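Local coordinates for protein pyridoxine 4-oxidase (Mesorhizobium loti, PDB 4HA6) that oxidises pyridoxine to pyridoxal at its 4-hydroxymethyl group, using bound FAD, with molecular oxygen as the electron acceptor, at residues W58-E63 with W75-L80; A69-H74 with R439-H444. All blocks are in the same frame, centred on the assembly; numbering follows the deposited sequence.

Contact 1 of 2, residues W58-E63 with W75-L80; sequences WDYRTE and WARGRL. With FAD (flavin-adenine dinucleotide), chain B.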
loop_
_atom_site.group_PDB
_atom_site.type_symbol
_atom_site.label_atom_id
_atom_site.label_comp_id
_atom_site.label_asym_id
_atom_site.label_seq_id
_atom_site.Cartn_x
_atom_site.Cartn_y
_atom_site.Cartn_z
ATOM N N TRP A 58 -3.037 12.918 5.677
ATOM C CA TRP A 58 -1.847 13.755 5.483
ATOM C C TRP A 58 -1.935 14.599 4.206
ATOM O O TRP A 58 -1.517 15.765 4.190
ATOM C CB TRP A 58 -0.573 12.900 5.445
ATOM C CG TRP A 58 -0.187 12.258 6.759
ATOM C CD1 TRP A 58 -0.617 11.048 7.243
ATOM C CD2 TRP A 58 0.722 12.784 7.749
ATOM N NE1 TRP A 58 -0.035 10.795 8.471
ATOM C CE2 TRP A 58 0.783 11.849 8.807
ATOM C CE3 TRP A 58 1.483 13.957 7.845
ATOM C CZ2 TRP A 58 1.571 12.051 9.946
ATOM C CZ3 TRP A 58 2.268 14.156 8.971
ATOM C CH2 TRP A 58 2.306 13.207 10.008
ATOM N N ASP A 59 -2.474 14.000 3.144
ATOM C CA ASP A 59 -2.688 14.698 1.874
ATOM C C ASP A 59 -1.412 15.331 1.283
ATOM O O ASP A 59 -1.341 16.542 1.111
ATOM C CB ASP A 59 -3.799 15.746 2.036
ATOM C CG ASP A 59 -4.315 16.254 0.712
ATOM O OD1 ASP A 59 -4.282 15.488 -0.272
ATOM O OD2 ASP A 59 -4.757 17.418 0.653
ATOM N N TYR A 60 -0.414 14.505 0.973
ATOM C CA TYR A 60 0.833 14.985 0.373
ATOM C C TYR A 60 0.600 15.363 -1.079
ATOM O O TYR A 60 -0.316 14.848 -1.716
ATOM C CB TYR A 60 1.909 13.892 0.401
ATOM C CG TYR A 60 2.229 13.366 1.771
ATOM C CD1 TYR A 60 3.176 14.004 2.575
ATOM C CD2 TYR A 60 1.602 12.222 2.264
ATOM C CE1 TYR A 60 3.479 13.527 3.842
ATOM C CE2 TYR A 60 1.913 11.728 3.527
ATOM C CZ TYR A 60 2.848 12.388 4.309
ATOM O OH TYR A 60 3.160 11.927 5.572
ATOM N N ARG A 61 1.448 16.235 -1.611
ATOM C CA ARG A 61 1.349 16.635 -3.006
ATOM C C ARG A 61 2.684 16.325 -3.696
ATOM O O ARG A 61 3.734 16.784 -3.247
ATOM C CB ARG A 61 1.016 18.127 -3.080
ATOM C CG ARG A 61 0.726 18.627 -4.474
ATOM C CD ARG A 61 0.741 20.138 -4.513
ATOM N NE ARG A 61 0.904 20.654 -5.872
ATOM C CZ ARG A 61 2.078 20.798 -6.487
ATOM N NH1 ARG A 61 3.210 20.453 -5.873
ATOM N NH2 ARG A 61 2.124 21.286 -7.725
ATOM N N THR A 62 2.669 15.526 -4.765
ATOM C CA THR A 62 3.935 15.211 -5.440
ATOM C C THR A 62 4.385 16.381 -6.306
ATOM O O THR A 62 3.575 17.258 -6.640
ATOM C CB THR A 62 3.808 14.014 -6.378
ATOM O OG1 THR A 62 3.310 14.464 -7.637
ATOM C CG2 THR A 62 2.877 12.916 -5.794
ATOM N N GLU A 63 5.664 16.400 -6.680
ATOM C CA GLU A 63 6.111 17.288 -7.755
ATOM C C GLU A 63 5.303 17.052 -9.036
ATOM O O GLU A 63 4.723 15.979 -9.222
ATOM C CB GLU A 63 7.585 17.050 -8.060
ATOM C CG GLU A 63 8.527 17.345 -6.877
ATOM C CD GLU A 63 8.406 18.775 -6.383
ATOM O OE1 GLU A 63 7.771 18.997 -5.320
ATOM O OE2 GLU A 63 8.943 19.674 -7.062
ATOM N N TRP A 75 -1.431 12.543 -2.661
ATOM C CA TRP A 75 -1.214 11.249 -2.008
ATOM C C TRP A 75 -1.843 11.199 -0.617
ATOM O O TRP A 75 -1.256 11.669 0.359
ATOM C CB TRP A 75 0.284 10.943 -1.898
ATOM C CG TRP A 75 0.908 10.392 -3.179
ATOM C CD1 TRP A 75 0.365 10.403 -4.438
ATOM C CD2 TRP A 75 2.174 9.717 -3.298
ATOM N NE1 TRP A 75 1.224 9.795 -5.332
ATOM C CE2 TRP A 75 2.342 9.367 -4.655
ATOM C CE3 TRP A 75 3.185 9.385 -2.386
ATOM C CZ2 TRP A 75 3.486 8.699 -5.125
ATOM C CZ3 TRP A 75 4.320 8.726 -2.851
ATOM C CH2 TRP A 75 4.460 8.389 -4.208
ATOM N N ALA A 76 -3.038 10.621 -0.531
ATOM C CA ALA A 76 -3.734 10.456 0.748
ATOM C C ALA A 76 -2.968 9.503 1.656
ATOM O O ALA A 76 -2.498 8.466 1.201
ATOM C CB ALA A 76 -5.164 9.940 0.519
ATOM N N ARG A 77 -2.836 9.850 2.933
ATOM C CA ARG A 77 -2.195 8.955 3.895
ATOM C C ARG A 77 -2.875 9.037 5.265
ATOM O O ARG A 77 -3.230 10.126 5.723
ATOM C CB ARG A 77 -0.703 9.288 4.029
ATOM C CG ARG A 77 0.176 8.811 2.866
ATOM C CD ARG A 77 0.348 7.284 2.876
ATOM N NE ARG A 77 -0.375 6.624 1.784
ATOM C CZ ARG A 77 -0.392 5.307 1.592
ATOM N NH1 ARG A 77 0.272 4.507 2.416
ATOM N NH2 ARG A 77 -1.059 4.784 0.570
ATOM N N GLY A 78 -3.059 7.891 5.917
ATOM C CA GLY A 78 -3.659 7.868 7.242
ATOM C C GLY A 78 -2.836 8.577 8.317
ATOM O O GLY A 78 -1.632 8.320 8.448
ATOM N N ARG A 79 -3.486 9.477 9.065
ATOM C CA ARG A 79 -2.889 10.134 10.241
ATOM C C ARG A 79 -3.795 9.959 11.471
ATOM O O ARG A 79 -4.502 10.889 11.878
ATOM C CB ARG A 79 -2.646 11.633 9.995
ATOM C CG ARG A 79 -1.873 12.331 11.131
ATOM C CD ARG A 79 -2.310 13.791 11.331
ATOM N NE ARG A 79 -1.533 14.692 10.491
ATOM C CZ ARG A 79 -2.034 15.418 9.494
ATOM N NH1 ARG A 79 -3.334 15.377 9.220
ATOM N NH2 ARG A 79 -1.235 16.197 8.777
ATOM N N LEU A 80 -3.759 8.761 12.049
ATOM C CA LEU A 80 -4.610 8.372 13.179
ATOM C C LEU A 80 -4.289 6.917 13.490
ATOM O O LEU A 80 -3.621 6.238 12.687
ATOM C CB LEU A 80 -6.111 8.527 12.858
ATOM C CG LEU A 80 -6.820 7.544 11.918
ATOM C CD1 LEU A 80 -8.329 7.775 11.934
ATOM C CD2 LEU A 80 -6.275 7.627 10.487
HETATM P PA FAD B . 0.737 3.493 7.459
HETATM O O1A FAD B . -0.362 2.458 7.650
HETATM O O2A FAD B . 0.478 4.659 6.547
HETATM O O5B FAD B . 1.131 4.035 8.932
HETATM C C5B FAD B . 1.950 5.173 9.183
HETATM C C4B FAD B . 1.512 5.686 10.547
HETATM O O4B FAD B . 2.569 6.377 11.222
HETATM C C3B FAD B . 0.361 6.674 10.410
HETATM O O3B FAD B . -0.612 6.308 11.403
HETATM C C2B FAD B . 0.980 8.037 10.711
HETATM O O2B FAD B . 0.026 8.930 11.312
HETATM C C1B FAD B . 2.124 7.676 11.655
HETATM N N9A FAD B . 3.303 8.591 11.605
HETATM C C8A FAD B . 3.894 9.093 10.499
HETATM N N7A FAD B . 4.958 9.869 10.840
HETATM C C5A FAD B . 5.068 9.870 12.189
HETATM C C6A FAD B . 5.977 10.483 13.193
HETATM N N6A FAD B . 7.026 11.276 12.808
HETATM N N1A FAD B . 5.731 10.221 14.509
HETATM C C2A FAD B . 4.710 9.431 14.902
HETATM N N3A FAD B . 3.856 8.845 14.032
HETATM C C4A FAD B . 3.977 9.021 12.685
HETATM N N1 FAD B . -3.628 -1.515 0.363
HETATM C C2 FAD B . -4.212 -2.694 0.081
HETATM O O2 FAD B . -3.524 -3.736 0.173
HETATM N N3 FAD B . -5.492 -2.791 -0.324
HETATM C C4 FAD B . -6.286 -1.714 -0.454
HETATM O O4 FAD B . -7.478 -1.819 -0.846
HETATM C C4X FAD B . -5.715 -0.380 -0.161
HETATM N N5 FAD B . -6.436 0.754 -0.281
HETATM C C5X FAD B . -5.892 1.962 0.013
HETATM C C6 FAD B . -6.649 3.126 -0.106
HETATM C C7 FAD B . -6.093 4.364 0.203
HETATM C C7M FAD B . -6.927 5.614 0.072
HETATM C C8 FAD B . -4.680 4.447 0.667
HETATM C C8M FAD B . -4.081 5.789 0.994
HETATM C C9 FAD B . -3.914 3.289 0.792
HETATM C C9A FAD B . -4.477 2.054 0.472
HETATM N N10 FAD B . -3.713 0.879 0.589
HETATM C C10 FAD B . -4.307 -0.352 0.277
HETATM C "C1'" FAD B . -2.313 0.949 1.027
HETATM C "C2'" FAD B . -2.116 0.481 2.460
HETATM O "O2'" FAD B . -3.117 1.061 3.312
HETATM C "C3'" FAD B . -0.719 0.935 2.887
HETATM O "O3'" FAD B . 0.225 0.481 1.903
HETATM C "C4'" FAD B . -0.349 0.391 4.256
HETATM O "O4'" FAD B . -1.355 0.819 5.192
HETATM C "C5'" FAD B . 1.041 0.865 4.691
HETATM O "O5'" FAD B . 1.145 0.701 6.104
HETATM P P FAD B . 2.438 1.251 6.872
HETATM O O1P FAD B . 2.523 0.642 8.266
HETATM O O2P FAD B . 3.641 1.171 5.955
HETATM O O3P FAD B . 2.113 2.817 6.988
#

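Contact 2 of 2, residues A69-H74 with R439-H444; sequences AGRAHH and RSVITH. With PXM (4-(aminomethyl)-5-(hydroxymethyl)-2-methylpyridin-3-ol), chain J.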
loop_
_atom_site.group_PDB
_atom_site.type_symbol
_atom_site.label_atom_id
_atom_site.label_comp_id
_atom_site.label_asym_id
_atom_site.label_seq_id
_atom_site.Cartn_x
_atom_site.Cartn_y
_atom_site.Cartn_z
ATOM N N ALA A 69 1.847 14.088 -18.134
ATOM C CA ALA A 69 1.399 15.360 -18.698
ATOM C C ALA A 69 1.646 16.539 -17.763
ATOM O O ALA A 69 0.858 17.487 -17.728
ATOM C CB ALA A 69 -0.084 15.287 -19.086
ATOM N N GLY A 70 2.740 16.483 -17.010
ATOM C CA GLY A 70 3.058 17.547 -16.068
ATOM C C GLY A 70 2.135 17.650 -14.860
ATOM O O GLY A 70 2.234 18.616 -14.094
ATOM N N ARG A 71 1.252 16.665 -14.674
ATOM C CA ARG A 71 0.336 16.673 -13.527
ATOM C C ARG A 71 1.054 16.378 -12.207
ATOM O O ARG A 71 1.939 15.519 -12.140
ATOM C CB ARG A 71 -0.818 15.681 -13.741
ATOM C CG ARG A 71 -1.632 15.956 -15.009
ATOM C CD ARG A 71 -2.472 14.753 -15.458
ATOM N NE ARG A 71 -3.275 14.220 -14.361
ATOM C CZ ARG A 71 -3.317 12.936 -14.018
ATOM N NH1 ARG A 71 -2.615 12.041 -14.707
ATOM N NH2 ARG A 71 -4.063 12.542 -12.992
ATOM N N ALA A 72 0.674 17.115 -11.167
ATOM C CA ALA A 72 1.091 16.831 -9.798
ATOM C C ALA A 72 -0.014 15.990 -9.184
ATOM O O ALA A 72 -1.172 16.111 -9.564
ATOM C CB ALA A 72 1.269 18.134 -9.014
ATOM N N HIS A 73 0.327 15.142 -8.230
ATOM C CA HIS A 73 -0.638 14.182 -7.731
ATOM C C HIS A 73 -0.853 14.337 -6.229
ATOM O O HIS A 73 0.058 14.733 -5.498
ATOM C CB HIS A 73 -0.138 12.768 -8.023
ATOM C CG HIS A 73 0.002 12.469 -9.482
ATOM N ND1 HIS A 73 -0.869 11.642 -10.156
ATOM C CD2 HIS A 73 0.914 12.877 -10.396
ATOM C CE1 HIS A 73 -0.507 11.561 -11.425
ATOM N NE2 HIS A 73 0.577 12.298 -11.596
ATOM N N HIS A 74 -2.050 14.008 -5.768
ATOM C CA HIS A 74 -2.330 14.055 -4.339
ATOM C C HIS A 74 -2.196 12.666 -3.745
ATOM O O HIS A 74 -2.763 11.716 -4.277
ATOM C CB HIS A 74 -3.726 14.631 -4.090
ATOM C CG HIS A 74 -3.754 16.125 -4.054
ATOM N ND1 HIS A 74 -3.900 16.840 -2.881
ATOM C CD2 HIS A 74 -3.633 17.045 -5.040
ATOM C CE1 HIS A 74 -3.876 18.131 -3.150
ATOM N NE2 HIS A 74 -3.712 18.284 -4.454
ATOM N N ARG A 439 -2.579 11.534 -19.127
ATOM C CA ARG A 439 -3.592 12.440 -18.608
ATOM C C ARG A 439 -4.516 11.740 -17.616
ATOM O O ARG A 439 -5.084 12.390 -16.716
ATOM C CB ARG A 439 -4.411 13.033 -19.766
ATOM C CG ARG A 439 -3.777 14.266 -20.440
ATOM C CD ARG A 439 -4.240 14.449 -21.902
ATOM N NE ARG A 439 -5.684 14.284 -22.085
ATOM C CZ ARG A 439 -6.255 13.607 -23.087
ATOM N NH1 ARG A 439 -5.522 13.012 -24.025
ATOM N NH2 ARG A 439 -7.577 13.516 -23.156
ATOM N N SER A 440 -4.655 10.421 -17.760
ATOM C CA SER A 440 -5.657 9.661 -16.999
ATOM C C SER A 440 -5.141 8.951 -15.737
ATOM O O SER A 440 -5.920 8.684 -14.799
ATOM C CB SER A 440 -6.334 8.633 -17.914
ATOM O OG SER A 440 -5.435 7.592 -18.243
ATOM N N VAL A 441 -3.852 8.608 -15.702
ATOM C CA VAL A 441 -3.348 7.824 -14.569
ATOM C C VAL A 441 -3.463 8.567 -13.226
ATOM O O VAL A 441 -3.212 9.781 -13.139
ATOM C CB VAL A 441 -1.889 7.322 -14.782
ATOM C CG1 VAL A 441 -1.833 6.222 -15.862
ATOM C CG2 VAL A 441 -0.944 8.474 -15.126
ATOM N N ILE A 442 -3.844 7.830 -12.185
ATOM C CA ILE A 442 -3.818 8.348 -10.814
ATOM C C ILE A 442 -3.089 7.334 -9.934
ATOM O O ILE A 442 -2.890 6.194 -10.367
ATOM C CB ILE A 442 -5.244 8.543 -10.271
ATOM C CG1 ILE A 442 -6.055 7.257 -10.424
ATOM C CG2 ILE A 442 -5.953 9.706 -10.984
ATOM C CD1 ILE A 442 -7.508 7.421 -10.019
ATOM N N THR A 443 -2.699 7.724 -8.713
ATOM C CA THR A 443 -2.051 6.786 -7.794
ATOM C C THR A 443 -2.994 5.668 -7.326
ATOM O O THR A 443 -4.183 5.904 -7.064
ATOM C CB THR A 443 -1.427 7.497 -6.553
ATOM O OG1 THR A 443 -0.903 6.516 -5.650
ATOM C CG2 THR A 443 -2.450 8.338 -5.813
ATOM N N HIS A 444 -2.453 4.457 -7.210
ATOM C CA HIS A 444 -3.213 3.317 -6.707
ATOM C C HIS A 444 -3.059 3.225 -5.187
ATOM O O HIS A 444 -3.622 2.325 -4.569
ATOM C CB HIS A 444 -2.703 2.043 -7.388
ATOM C CG HIS A 444 -3.625 0.855 -7.293
ATOM N ND1 HIS A 444 -4.603 0.728 -6.335
ATOM C CD2 HIS A 444 -3.688 -0.271 -8.048
ATOM C CE1 HIS A 444 -5.230 -0.431 -6.496
ATOM N NE2 HIS A 444 -4.698 -1.048 -7.532
HETATM N N1 PXM J . -9.012 1.501 -6.451
HETATM C C2 PXM J . -8.076 2.256 -5.879
HETATM C C2A PXM J . -7.803 3.660 -6.318
HETATM C C3 PXM J . -7.361 1.671 -4.845
HETATM O O3 PXM J . -6.380 2.407 -4.218
HETATM C C4 PXM J . -7.605 0.345 -4.426
HETATM C C5 PXM J . -8.622 -0.401 -5.091
HETATM C C5A PXM J . -9.048 -1.822 -4.779
HETATM O O5 PXM J . -8.128 -2.658 -4.168
HETATM C C6 PXM J . -9.312 0.247 -6.121
HETATM C C4A PXM J . -6.766 -0.180 -3.296
HETATM N N4 PXM J . -5.359 0.041 -3.461
HETATM O O HOH W 1 -2.988 10.550 -8.394
#

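Contact 1 of 2, residues W58-E63 with W75-L80
The indole of Trp58 is covered on both faces. Arg79 lies over one of them. Arg79 CB sits 3.5 Å from the centroid of the five-membered ring of Trp58, a CH-pi contact. Arg79 CZ stands 4.3 Å from the centroid of the six-membered ring of Trp58 and 19° off the normal, a cation-pi contact, although the guanidinium is tilted against the ring. Bends at chi2 and chi3 fold the Arg79 chain back across the indole. The opposite face carries the hydroxyl of Tyr60, which is hydrogen-bonded to Glu255. At the indole edge, NE1 points between two oxygens. Trp58 NE1 makes weak hydrogen bonds to Gly78 O at 2.9 Å and, longer but straighter, to the ribose hydroxyl O2B of FAD at 3.4 Å. The Tyr60 ring meets Arg77 by its edge, with Tyr60 CE2 3.5 Å from Arg77 CG. Over one face of the Trp75 indole sits the methyl CG2 of Thr62.

The backbones form a short two-stranded antiparallel ladder, strands 60-61 and 74-75, in this FAD-binding GMC oxidoreductase. Tyr60 and Trp75 are a hydrogen-bonded pair. Trp75 N gives a nearly straight bond to Tyr60 O (2.7 Å, 175°), and Tyr60 N returns one to Trp75 O. Further along, Trp58 N bonds to Arg77 O in the carbonyl plane. Beyond the ladder, 76-80 runs along the cofactor. The Arg77 chain turns away to the flavin, where Arg77 NH2 lies 3.2 Å from the FAD methyl C8M. Its NE bonds to Ala76 O, which helps to fix the bend of the chain.

Contact 2 of 2, residues A69-H74 with R439-H444
Arg71 grips a single backbone oxygen with both terminal nitrogens. Arg71 NH1 and Arg71 NH2 donate end-on to Val441 O, at 2.8 Å and 2.9 Å. The oxygen lies almost in the guanidinium plane, 4° out of it. The NH1 bond falls on a lone pair in the carbonyl plane, while NH2 is tilted from that plane by 28°. A second carbonyl, Arg439 O, lies over one face of the guanidinium, 3.2 Å from Arg71 NH1 but at a poor angle for a hydrogen bond. CG2 of Ile442 touches near the edge, beside NH2. A bend at chi3 (51°) brings the guanidinium of Arg71 against the strand, while its NE forms a salt bridge with Glu345. A methionine in place of Arg71 would probably leave Val441 O without its two donors and Glu345 without its charged mate.

The ring of His73 presents its edge to the same strand. A water joins them, 3.0 Å from His73 ND1, and accepts a bond from Thr443 N at 2.9 Å. His73 NE2 is held by Thr68. Farther along, CG2 of Thr443 packs against His74 O.

Residues 439-440 end helix 430-440, and Val441 starts the strand that pairs with 293-302. That strand leads straight to His444, where His444 O accepts bonds from O3 (2.8 Å) and N4 of pyridoxamine. The contact therefore joins a loop of the N-terminal region to a helix-to-strand junction leading into the substrate pocket of a GMC oxidoreductase.

In the fold
Contacts 1 and 2 share the region of the 60-61/74-75 hairpin, and their centres are 14 Å apart. Residues 69-74 form the later part of the connection between the two strands of contact 1 and lead into strand 74-75. Their other partner, 439-444, comes from far along the chain. The two contacts meet directly. Thr62 N probably bonds to His73 O (2.8 Å), and Asp59 OD1 to His74 ND1 (3.0 Å). Contact 1 borders the cofactor, from the ribose to the flavin methyl, whereas 439-444 reaches the pyridoxamine pocket. Arg77 comes nearest to bridging them. The side chain of Arg77 is about 8 Å from the bound pyridoxamine. Its NH2 makes a weak hydrogen bond to His445 O.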